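Local structure of putative SnoaL-like polyketide cyclase (Shewanella denitrificans, 3LZA) at residues Q11-Y16 and L113-N118; K18-H23 and L65-N70; Y31-S36 and T119-E124; E94-P99 and D136-Q141. The protein is of unknown function but, as a SnoaL-like member of the NTF2 clan, may act as a polyketide cyclase. All coordinates share one frame; numbering follows the deposited sequence.

Contact 1: residues Q11-Y16 and L113-N118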
# COMPACT_ATOMS: atom_id res chain seq x y z
N GLN A 11 -10.17 -10.95 -10.14
CA GLN A 11 -11.54 -10.77 -10.65
C GLN A 11 -12.53 -10.52 -9.50
O GLN A 11 -13.43 -9.64 -9.61
CB GLN A 11 -11.96 -11.98 -11.47
CG GLN A 11 -11.15 -12.14 -12.73
CD GLN A 11 -11.60 -13.35 -13.54
OE1 GLN A 11 -12.76 -13.75 -13.47
NE2 GLN A 11 -10.68 -13.92 -14.32
N LEU A 12 -12.30 -11.19 -8.36
CA LEU A 12 -13.06 -10.92 -7.12
C LEU A 12 -12.91 -9.49 -6.69
O LEU A 12 -13.89 -8.82 -6.36
CB LEU A 12 -12.59 -11.79 -5.94
CG LEU A 12 -13.28 -13.11 -5.68
CD1 LEU A 12 -12.73 -13.75 -4.40
CD2 LEU A 12 -14.80 -12.89 -5.59
N ALA A 13 -11.67 -9.00 -6.67
CA ALA A 13 -11.38 -7.62 -6.26
C ALA A 13 -12.00 -6.58 -7.18
O ALA A 13 -12.51 -5.54 -6.70
CB ALA A 13 -9.90 -7.38 -6.14
N LEU A 14 -11.98 -6.83 -8.48
CA LEU A 14 -12.61 -5.88 -9.43
C LEU A 14 -14.13 -5.81 -9.30
O LEU A 14 -14.73 -4.72 -9.44
CB LEU A 14 -12.20 -6.17 -10.89
CG LEU A 14 -10.75 -5.83 -11.29
CD1 LEU A 14 -10.45 -6.20 -12.75
CD2 LEU A 14 -10.39 -4.36 -11.00
N GLY A 15 -14.72 -6.96 -8.98
CA GLY A 15 -16.18 -7.09 -8.76
C GLY A 15 -16.60 -6.28 -7.56
O GLY A 15 -17.65 -5.63 -7.56
N TYR A 16 -15.77 -6.35 -6.52
CA TYR A 16 -15.97 -5.61 -5.28
C TYR A 16 -15.84 -4.13 -5.51
O TYR A 16 -16.74 -3.37 -5.16
CB TYR A 16 -14.94 -6.12 -4.24
CG TYR A 16 -14.97 -5.37 -2.94
CD1 TYR A 16 -14.24 -4.22 -2.78
CD2 TYR A 16 -15.74 -5.82 -1.86
CE1 TYR A 16 -14.26 -3.53 -1.61
CE2 TYR A 16 -15.78 -5.13 -0.67
CZ TYR A 16 -15.05 -3.97 -0.54
OH TYR A 16 -15.04 -3.25 0.66
N LEU A 113 -7.28 -5.60 -0.54
CA LEU A 113 -8.41 -6.41 -0.22
C LEU A 113 -7.92 -7.82 0.09
O LEU A 113 -7.15 -8.39 -0.66
CB LEU A 113 -9.43 -6.39 -1.38
CG LEU A 113 -9.98 -5.03 -1.83
CD1 LEU A 113 -10.81 -5.17 -3.12
CD2 LEU A 113 -10.83 -4.35 -0.74
N LYS A 114 -8.34 -8.35 1.23
CA LYS A 114 -8.06 -9.71 1.57
C LYS A 114 -9.36 -10.47 1.74
O LYS A 114 -10.14 -10.18 2.66
CB LYS A 114 -7.21 -9.78 2.86
CG LYS A 114 -6.93 -11.23 3.31
CD LYS A 114 -5.96 -11.28 4.46
CE LYS A 114 -6.51 -10.66 5.71
NZ LYS A 114 -5.61 -10.95 6.89
N PHE A 115 -9.58 -11.45 0.85
CA PHE A 115 -10.77 -12.28 0.86
C PHE A 115 -10.48 -13.61 1.52
O PHE A 115 -9.33 -14.04 1.57
CB PHE A 115 -11.24 -12.53 -0.58
CG PHE A 115 -11.60 -11.28 -1.30
CD1 PHE A 115 -12.88 -10.73 -1.17
CD2 PHE A 115 -10.66 -10.63 -2.07
CE1 PHE A 115 -13.20 -9.54 -1.81
CE2 PHE A 115 -10.99 -9.43 -2.72
CZ PHE A 115 -12.25 -8.89 -2.59
N ASP A 116 -11.50 -14.22 2.10
CA ASP A 116 -11.42 -15.58 2.58
C ASP A 116 -11.60 -16.46 1.33
O ASP A 116 -12.64 -16.37 0.67
CB ASP A 116 -12.50 -15.81 3.65
CG ASP A 116 -12.61 -17.26 4.10
OD1 ASP A 116 -12.17 -18.17 3.38
OD2 ASP A 116 -13.18 -17.50 5.19
N PRO A 117 -10.60 -17.30 1.00
CA PRO A 117 -10.72 -17.99 -0.30
C PRO A 117 -11.80 -19.06 -0.34
O PRO A 117 -12.19 -19.50 -1.42
CB PRO A 117 -9.33 -18.61 -0.53
CG PRO A 117 -8.71 -18.74 0.85
CD PRO A 117 -9.34 -17.62 1.69
N ASN A 118 -12.32 -19.44 0.83
CA ASN A 118 -13.37 -20.43 0.85
C ASN A 118 -14.80 -19.86 0.78
O ASN A 118 -15.70 -20.54 0.32
CB ASN A 118 -13.19 -21.34 2.06
CG ASN A 118 -13.25 -22.81 1.69
OD1 ASN A 118 -12.51 -23.26 0.81
ND2 ASN A 118 -14.16 -23.55 2.32
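Leu113 sets both methyls against the ring of Tyr16, where helix 8-21 lies across the curved sheet of an NTF2-type alpha+beta cone. The helix and strand axes approach to 9.6 Å with 116° between their directions. Leu12, Ala13 and Tyr16 supply the helix side of the contact. At Leu113, CD1 is 3.6 Å from Tyr16 CD1 and CD2 lies 3.6 Å from Tyr16 CE1, the two side chains crossing at a slant. The same CD1 also reaches Ala13 CB, at 3.9 Å. Tyr16 has CG anti to its own backbone N (chi1 176°), which brings the ring to the Leu113 methyls and its hydroxyl to Gln125 OE1 and Tyr32 OH. Replacing Tyr16 with an alanine would probably leave both Leu113 methyls facing a gap and Gln125 without its phenolic mate. Lys114 turns off to strand 122-129, and Phe115 brings the next ring back to the helix. Its CZ meets Tyr16 CB at the ring edge and stands 4.0 Å from Ala13 CA. In one of its two modelled conformers, Leu12 CD1 lies over one face of the Phe115 ring, a contact therefore less certain. These contacts are apolar, with no hydrogen bond across. Further along, Asp116 OD1 accepts from Asn118 N at 2.9 Å in an Asx turn, on the anti side, tilted 29° out of the carboxylate plane.

Contact 2: residues K18-H23 and L65-N70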
# COMPACT_ATOMS: atom_id res chain seq x y z
N LYS A 18 -16.13 -2.56 -8.40
CA LYS A 18 -17.22 -2.11 -9.26
C LYS A 18 -18.48 -1.78 -8.44
O LYS A 18 -19.08 -0.68 -8.58
CB LYS A 18 -17.49 -3.18 -10.33
CG LYS A 18 -18.58 -2.81 -11.34
CD LYS A 18 -18.65 -3.91 -12.44
CE LYS A 18 -19.66 -3.56 -13.52
NZ LYS A 18 -20.93 -3.12 -12.98
N ALA A 19 -18.85 -2.69 -7.53
CA ALA A 19 -20.04 -2.51 -6.67
C ALA A 19 -19.85 -1.28 -5.76
O ALA A 19 -20.76 -0.47 -5.60
CB ALA A 19 -20.36 -3.82 -5.85
N LEU A 20 -18.67 -1.13 -5.17
CA LEU A 20 -18.42 0.00 -4.29
C LEU A 20 -18.55 1.30 -5.06
O LEU A 20 -19.15 2.28 -4.54
CB LEU A 20 -16.99 -0.08 -3.67
CG LEU A 20 -16.45 1.10 -2.83
CD1 LEU A 20 -17.27 1.28 -1.60
CD2 LEU A 20 -14.91 0.89 -2.49
N THR A 21 -17.91 1.37 -6.22
CA THR A 21 -17.83 2.69 -6.91
C THR A 21 -19.14 3.00 -7.67
O THR A 21 -19.41 4.17 -7.96
CB THR A 21 -16.63 2.89 -7.85
OG1 THR A 21 -16.65 1.87 -8.86
CG2 THR A 21 -15.32 2.88 -7.09
N GLU A 22 -19.91 1.95 -7.97
CA GLU A 22 -21.26 2.13 -8.53
C GLU A 22 -22.34 2.36 -7.48
O GLU A 22 -23.53 2.46 -7.83
CB GLU A 22 -21.64 0.93 -9.40
CG GLU A 22 -20.93 0.98 -10.72
CD GLU A 22 -21.24 -0.20 -11.61
OE1 GLU A 22 -22.05 -1.08 -11.23
OE2 GLU A 22 -20.65 -0.25 -12.71
N HIS A 23 -21.93 2.49 -6.21
CA HIS A 23 -22.86 2.67 -5.10
C HIS A 23 -23.96 1.59 -5.09
O HIS A 23 -25.14 1.85 -4.82
CB HIS A 23 -23.48 4.08 -5.09
CG HIS A 23 -22.51 5.18 -5.37
ND1 HIS A 23 -21.44 5.47 -4.55
CD2 HIS A 23 -22.46 6.07 -6.39
CE1 HIS A 23 -20.77 6.49 -5.06
NE2 HIS A 23 -21.38 6.88 -6.16
N LEU A 65 -21.93 12.46 -7.64
CA LEU A 65 -22.22 12.44 -9.08
C LEU A 65 -21.31 11.47 -9.80
O LEU A 65 -21.77 10.69 -10.69
CB LEU A 65 -22.06 13.84 -9.69
CG LEU A 65 -23.03 14.87 -9.15
CD1 LEU A 65 -22.59 16.26 -9.59
CD2 LEU A 65 -24.49 14.61 -9.56
N GLU A 66 -20.03 11.46 -9.41
CA GLU A 66 -19.03 10.56 -9.99
C GLU A 66 -18.13 10.02 -8.90
O GLU A 66 -17.76 10.73 -7.97
CB GLU A 66 -18.18 11.30 -11.03
CG GLU A 66 -18.96 11.83 -12.19
CD GLU A 66 -18.13 12.74 -13.09
OE1 GLU A 66 -16.89 12.86 -12.92
OE2 GLU A 66 -18.72 13.34 -13.94
N PHE A 67 -17.81 8.73 -9.00
CA PHE A 67 -16.90 8.06 -8.06
C PHE A 67 -16.29 6.91 -8.82
O PHE A 67 -17.02 6.05 -9.31
CB PHE A 67 -17.66 7.50 -6.84
CG PHE A 67 -16.78 6.88 -5.81
CD1 PHE A 67 -15.56 7.46 -5.46
CD2 PHE A 67 -17.19 5.75 -5.13
CE1 PHE A 67 -14.73 6.87 -4.47
CE2 PHE A 67 -16.36 5.14 -4.18
CZ PHE A 67 -15.15 5.69 -3.86
N ASP A 68 -14.97 6.94 -8.99
CA ASP A 68 -14.26 5.86 -9.69
C ASP A 68 -12.92 5.66 -9.02
O ASP A 68 -12.36 6.58 -8.41
CB ASP A 68 -14.03 6.22 -11.15
CG ASP A 68 -15.31 6.19 -11.97
OD1 ASP A 68 -15.74 5.08 -12.41
OD2 ASP A 68 -15.87 7.27 -12.16
N PHE A 69 -12.44 4.43 -9.09
CA PHE A 69 -11.08 4.08 -8.69
C PHE A 69 -10.35 3.72 -9.97
O PHE A 69 -10.56 2.63 -10.61
CB PHE A 69 -11.10 2.91 -7.68
CG PHE A 69 -9.74 2.51 -7.12
CD1 PHE A 69 -8.64 3.37 -7.11
CD2 PHE A 69 -9.59 1.25 -6.57
CE1 PHE A 69 -7.39 2.97 -6.57
CE2 PHE A 69 -8.33 0.82 -6.01
CZ PHE A 69 -7.24 1.71 -6.00
N ASN A 70 -9.55 4.69 -10.39
CA ASN A 70 -8.70 4.61 -11.58
C ASN A 70 -7.42 3.81 -11.23
O ASN A 70 -6.53 4.30 -10.57
CB ASN A 70 -8.43 6.05 -12.05
CG ASN A 70 -9.71 6.81 -12.34
OD1 ASN A 70 -10.00 7.91 -11.77
ND2 ASN A 70 -10.52 6.25 -13.21
O HOH W 1 -18.15 3.27 -11.12
O HOH W 2 -14.02 2.76 -10.81
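Thr21 and Phe67 make the main apolar contact, their side chains crossing at about a right angle. The Thr21 CG2 methyl sits over the Phe67 ring in a CH-pi contact, 4.2 Å from the centroid and displaced toward the rim. With CG anti to the backbone N (chi1 -176°), Phe67 turns its ring to the last helical turn, where Leu20 O comes to the ring edge, 4.0 Å from CE2. A second aromatic joins from beyond the helix: His23 CE1 is 3.7 Å from Phe67 CD2, and the two rings meet rim to rim with planes only 14° apart. His61 touches both rings. Exchanging Phe67 for an alanine would probably leave the Thr21 methyl without its ring face and His23 without its rim neighbour, opening a gap at the helix end.

The polar links are indirect. Thr21 O and Phe67 O, 3.3 Å apart, are both acceptors and form no bond. Thr21 OG1 is bonded to Ile17 O in its own helix, and water 1 bridges it to Asp68, donating to Thr21 OG1 at 3.1 Å and to Asp68 OD1 at 3.3 Å. Water 2 accepts from Phe69 N at 2.9 Å, and its links to the same two oxygens are weak.

His23, with positive phi and its N bonded weakly to Leu20 O, is the C-prime residue of the Schellman motif that ends helix 8-21. The contact thus seats a Schellman-terminated helix on strand 66-77, outermost in the chain's sheet, within the NTF2-type cone.

Contact 3: residues Y31-S36 and T119-E124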
# COMPACT_ATOMS: atom_id res chain seq x y z
N TYR A 31 -20.35 -9.32 -0.46
CA TYR A 31 -18.94 -9.51 -0.09
C TYR A 31 -18.63 -9.39 1.39
O TYR A 31 -17.53 -9.73 1.80
CB TYR A 31 -18.04 -8.53 -0.85
CG TYR A 31 -18.02 -8.74 -2.34
CD1 TYR A 31 -17.11 -9.64 -2.92
CD2 TYR A 31 -18.87 -8.04 -3.16
CE1 TYR A 31 -17.07 -9.80 -4.33
CE2 TYR A 31 -18.86 -8.20 -4.55
CZ TYR A 31 -17.96 -9.09 -5.12
OH TYR A 31 -17.96 -9.21 -6.49
N TYR A 32 -19.56 -8.84 2.17
CA TYR A 32 -19.37 -8.64 3.59
C TYR A 32 -20.07 -9.66 4.49
O TYR A 32 -21.18 -10.14 4.21
CB TYR A 32 -19.86 -7.25 4.03
CG TYR A 32 -19.26 -6.05 3.33
CD1 TYR A 32 -17.90 -5.95 3.10
CD2 TYR A 32 -20.06 -4.95 3.01
CE1 TYR A 32 -17.35 -4.86 2.48
CE2 TYR A 32 -19.53 -3.83 2.38
CZ TYR A 32 -18.16 -3.78 2.14
OH TYR A 32 -17.61 -2.66 1.52
N ASN A 33 -19.39 -9.98 5.60
CA ASN A 33 -20.01 -10.67 6.74
C ASN A 33 -19.92 -9.76 7.99
O ASN A 33 -19.45 -8.64 7.90
CB ASN A 33 -19.31 -11.99 7.00
CG ASN A 33 -17.81 -11.82 7.24
OD1 ASN A 33 -17.38 -11.11 8.15
ND2 ASN A 33 -17.00 -12.49 6.41
N ARG A 34 -20.39 -10.24 9.13
CA ARG A 34 -20.35 -9.44 10.37
C ARG A 34 -18.93 -9.06 10.84
O ARG A 34 -18.77 -8.15 11.61
CB ARG A 34 -21.08 -10.21 11.52
CG ARG A 34 -20.21 -11.36 12.10
CD ARG A 34 -20.72 -11.96 13.40
NE ARG A 34 -22.10 -12.43 13.26
CZ ARG A 34 -22.47 -13.64 12.79
NH1 ARG A 34 -21.57 -14.53 12.37
NH2 ARG A 34 -23.77 -13.96 12.76
N ASP A 35 -17.91 -9.78 10.38
CA ASP A 35 -16.53 -9.58 10.83
C ASP A 35 -15.65 -8.84 9.83
O ASP A 35 -14.46 -8.66 10.09
CB ASP A 35 -15.95 -10.92 11.15
CG ASP A 35 -16.79 -11.64 12.19
OD1 ASP A 35 -17.25 -10.94 13.14
OD2 ASP A 35 -17.03 -12.85 12.02
N SER A 36 -16.22 -8.42 8.70
CA SER A 36 -15.45 -7.67 7.67
C SER A 36 -14.99 -6.33 8.25
O SER A 36 -15.77 -5.61 8.90
CB SER A 36 -16.32 -7.44 6.42
OG SER A 36 -16.73 -8.64 5.79
N THR A 119 -15.01 -18.62 1.22
CA THR A 119 -16.33 -17.98 1.17
C THR A 119 -16.40 -16.82 0.13
O THR A 119 -17.49 -16.34 -0.21
CB THR A 119 -16.72 -17.39 2.54
OG1 THR A 119 -15.84 -16.30 2.84
CG2 THR A 119 -16.63 -18.42 3.65
N GLN A 120 -15.24 -16.39 -0.36
CA GLN A 120 -15.14 -15.20 -1.24
C GLN A 120 -15.73 -13.93 -0.61
O GLN A 120 -16.10 -12.99 -1.30
CB GLN A 120 -15.79 -15.47 -2.61
CG GLN A 120 -15.25 -16.73 -3.30
CD GLN A 120 -15.28 -16.63 -4.82
OE1 GLN A 120 -16.35 -16.45 -5.41
NE2 GLN A 120 -14.11 -16.72 -5.45
N ARG A 121 -15.77 -13.89 0.72
CA ARG A 121 -16.14 -12.67 1.44
C ARG A 121 -14.89 -11.92 1.90
O ARG A 121 -13.82 -12.53 2.12
CB ARG A 121 -17.02 -13.00 2.65
CG ARG A 121 -18.26 -13.85 2.32
CD ARG A 121 -19.55 -13.14 2.72
NE ARG A 121 -20.74 -13.91 2.37
CZ ARG A 121 -21.98 -13.42 2.27
NH1 ARG A 121 -22.24 -12.13 2.47
NH2 ARG A 121 -23.00 -14.24 1.95
N LEU A 122 -15.02 -10.61 2.05
CA LEU A 122 -13.92 -9.75 2.48
C LEU A 122 -13.59 -9.91 3.97
O LEU A 122 -14.47 -9.84 4.84
CB LEU A 122 -14.27 -8.28 2.20
CG LEU A 122 -13.14 -7.33 2.51
CD1 LEU A 122 -12.19 -7.28 1.30
CD2 LEU A 122 -13.71 -5.95 2.88
N THR A 123 -12.31 -10.14 4.29
CA THR A 123 -11.86 -10.21 5.67
C THR A 123 -11.46 -8.79 6.09
O THR A 123 -11.90 -8.25 7.12
CB THR A 123 -10.67 -11.16 5.80
OG1 THR A 123 -11.16 -12.49 5.65
CG2 THR A 123 -10.00 -10.98 7.17
N GLU A 124 -10.65 -8.15 5.23
CA GLU A 124 -10.16 -6.78 5.52
C GLU A 124 -9.87 -6.03 4.22
O GLU A 124 -9.24 -6.58 3.31
CB GLU A 124 -8.87 -6.84 6.33
CG GLU A 124 -8.36 -5.44 6.82
CD GLU A 124 -7.05 -5.45 7.62
OE1 GLU A 124 -6.25 -6.41 7.53
OE2 GLU A 124 -6.81 -4.44 8.32
O HOH W 3 -16.72 -15.30 5.04
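Ser36 OG is gripped from two directions: it donates to Leu122 O at 2.7 Å and accepts from Asn33 N at 3.0 Å. The donor to Leu122 lies 20° out of the carbonyl plane, and the hydroxyl, used both ways, fastens the 31-36 loop to itself and to the start of strand 122-129. One residue of that strand is held on both its polar backbone atoms, since Leu122 N donates to Tyr31 O at 2.7 Å in a nearly straight bond (168°).

Arg121 adds a side-chain link. The bend at CB-CG (chi2 -121°) lays CD alongside the Tyr32 carbonyl and lets NH1 reach Tyr32 O at 2.8 Å. The donor stands well above the carbonyl plane and the bond is bent. Arg121 CB lies off the ND2 end of the Asn33 amide, 3.8 Å from ND2, the two side chains crossing obliquely. On the interior side, Tyr32 and Leu122 run alongside each other, with Leu122 CD2 at the edge of the tyrosine ring, 3.8 Å from CE1; helix 50-61 packs on that ring too.

Each segment is braced locally. Asn33 OD1 takes Asp35 N at 2.7 Å, in the carbonyl plane, as an Asx turn inside the type I turn from Asn33 to Ser36, and Thr119 OG1 accepts from Arg121 N in an ST turn. Water 3 bridges Thr119 OG1 and, weakly, Asn33 ND2. Thr123 then pairs with Val37 through the backbone, so these bonds lead directly into the parallel pairing of strands 37-40 and 122-129 in the mixed NTF2-type sheet.

Contact 4: residues E94-P99 and D136-Q141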
# COMPACT_ATOMS: atom_id res chain seq x y z
N GLU A 94 -20.70 20.12 0.61
CA GLU A 94 -21.01 20.34 2.05
C GLU A 94 -20.08 19.56 2.95
O GLU A 94 -19.48 20.11 3.88
CB GLU A 94 -22.42 19.88 2.43
CG GLU A 94 -23.56 20.48 1.68
CD GLU A 94 -23.90 19.73 0.41
OE1 GLU A 94 -24.70 18.74 0.45
OE2 GLU A 94 -23.36 20.16 -0.62
N GLN A 95 -20.01 18.25 2.68
CA GLN A 95 -19.26 17.33 3.55
C GLN A 95 -17.74 17.48 3.48
O GLN A 95 -17.04 16.90 4.32
CB GLN A 95 -19.68 15.88 3.28
CG GLN A 95 -19.14 15.22 1.99
CD GLN A 95 -19.97 14.00 1.55
OE1 GLN A 95 -21.01 13.69 2.15
NE2 GLN A 95 -19.53 13.32 0.47
N PHE A 96 -17.25 18.23 2.48
CA PHE A 96 -15.84 18.60 2.32
C PHE A 96 -15.52 20.04 2.66
O PHE A 96 -14.48 20.54 2.25
CB PHE A 96 -15.42 18.39 0.86
CG PHE A 96 -15.61 16.99 0.38
CD1 PHE A 96 -14.64 16.05 0.59
CD2 PHE A 96 -16.79 16.62 -0.28
CE1 PHE A 96 -14.82 14.74 0.15
CE2 PHE A 96 -17.00 15.32 -0.72
CZ PHE A 96 -16.02 14.36 -0.51
N GLY A 97 -16.41 20.71 3.40
CA GLY A 97 -16.23 22.11 3.78
C GLY A 97 -16.56 23.15 2.72
O GLY A 97 -16.16 24.29 2.85
N LYS A 98 -17.29 22.75 1.67
CA LYS A 98 -17.55 23.62 0.52
C LYS A 98 -19.03 23.59 0.13
O LYS A 98 -19.39 23.12 -0.96
CB LYS A 98 -16.68 23.19 -0.67
CG LYS A 98 -15.19 22.96 -0.36
CD LYS A 98 -14.45 24.26 -0.45
CE LYS A 98 -13.09 24.21 0.19
NZ LYS A 98 -12.50 25.59 0.04
N PRO A 99 -19.90 24.12 0.99
CA PRO A 99 -21.32 24.18 0.65
C PRO A 99 -21.54 25.06 -0.56
O PRO A 99 -20.80 26.05 -0.76
CB PRO A 99 -21.98 24.84 1.88
CG PRO A 99 -20.89 25.32 2.74
CD PRO A 99 -19.57 24.93 2.19
N ASP A 136 -5.08 20.01 -0.63
CA ASP A 136 -4.54 21.00 -1.56
C ASP A 136 -5.56 21.35 -2.67
O ASP A 136 -5.73 22.51 -3.05
CB ASP A 136 -3.25 20.48 -2.25
CG ASP A 136 -2.04 20.37 -1.30
OD1 ASP A 136 -1.99 21.03 -0.23
OD2 ASP A 136 -1.12 19.62 -1.65
N GLN A 137 -6.15 20.33 -3.25
CA GLN A 137 -7.17 20.52 -4.29
C GLN A 137 -8.41 21.26 -3.77
O GLN A 137 -8.88 22.23 -4.40
CB GLN A 137 -7.58 19.15 -4.90
CG GLN A 137 -6.57 18.50 -5.86
CD GLN A 137 -6.93 17.09 -6.23
OE1 GLN A 137 -8.10 16.75 -6.30
NE2 GLN A 137 -5.92 16.23 -6.48
N LEU A 138 -8.94 20.83 -2.64
CA LEU A 138 -10.07 21.54 -2.01
C LEU A 138 -9.80 23.01 -1.64
O LEU A 138 -10.70 23.84 -1.76
CB LEU A 138 -10.61 20.76 -0.80
CG LEU A 138 -11.32 19.44 -1.06
CD1 LEU A 138 -11.66 18.73 0.20
CD2 LEU A 138 -12.62 19.68 -1.85
N GLN A 139 -8.56 23.36 -1.23
CA GLN A 139 -8.23 24.77 -0.92
C GLN A 139 -8.40 25.70 -2.12
O GLN A 139 -8.70 26.88 -1.94
CB GLN A 139 -6.79 24.91 -0.40
CG GLN A 139 -6.57 24.40 0.99
CD GLN A 139 -5.09 24.34 1.36
OE1 GLN A 139 -4.30 25.21 1.00
NE2 GLN A 139 -4.71 23.27 2.05
N SER A 140 -8.19 25.18 -3.33
CA SER A 140 -8.36 25.95 -4.58
C SER A 140 -9.82 26.02 -5.07
O SER A 140 -10.12 26.80 -6.00
CB SER A 140 -7.46 25.39 -5.70
OG SER A 140 -7.84 24.08 -6.17
N GLN A 141 -10.71 25.25 -4.45
CA GLN A 141 -12.11 25.24 -4.84
C GLN A 141 -13.00 26.00 -3.85
O GLN A 141 -12.56 26.45 -2.78
CB GLN A 141 -12.59 23.79 -5.02
CG GLN A 141 -11.82 23.03 -6.10
CD GLN A 141 -12.24 21.58 -6.20
OE1 GLN A 141 -13.42 21.27 -6.32
NE2 GLN A 141 -11.26 20.68 -6.15
OXT GLN A 141 -14.18 26.22 -4.13
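Lys98 bends once, at CB-CG (chi2 -86°), and then runs extended through CD and CE, which carries its ammonium group across to the Leu138 carbonyl and the terminal carboxylate of Gln141. NZ donates to Gln141 O at 2.9 Å, approaching 43° out of the carbonyl plane rather than on a lone pair, and more weakly to Leu138 O at 3.1 Å. Leu138 O also accepts from Gln141 N, so the lysine joins a carbonyl already engaged in the chain's last turn.

Gln141 ends the chain, so its O belongs to the terminal carboxylate. The other oxygen, OXT, lies 4.5 Å from Lys98 NZ and forms a salt bridge with Lys101 instead. Two lysines therefore stand near one carboxylate and the carboxyl end of helix 131-139, where their charge would probably be favourable to both.

Leu138 supplies the apolar part. Its CD1 touches Phe96 CB at 3.8 Å and Phe96 CD1 at 4.0 Å, the two side chains crossing at about a right angle. Phe96 and Lys98 both rest on Ile103 of strand 102-115 as well.

Ser140 OG donates to Gln137 O at 2.8 Å within the end of the helix, while Gln141 NE2 ties it to Asp104 O of strand 102-115. The arrangement is a surface contact in which a lysine meets the Leu138 carbonyl and the terminal carboxylate at the end of the C-terminal helix, joining that helix to the loop of a beta hairpin, strands 80-93 and 102-115.

Contacts 1 and 2 use successive parts of helix 8-21, their centres about 17 Å apart, and fix it to two strands of one sheet, 102-115 and the outermost 66-77. Contact 3 centres about 9 Å from contact 1 and touches it through probable hydrogen bonds of Lys114 O with Thr123 N and Tyr16 OH with Tyr32 OH; the turn 116-121 connects their strands. Contact 4 lies across the chain's centre from contacts 1 and 3, its centre about 33 Å from theirs and about 20 Å from contact 2's. Contact 2 closes before contact 4 opens; contacts 1, 3 and 4 alternate with one another, and 3 with 2. Contacts 1 to 3 thus tie helix 8-21 and loop 31-36 to sequence-distant strands.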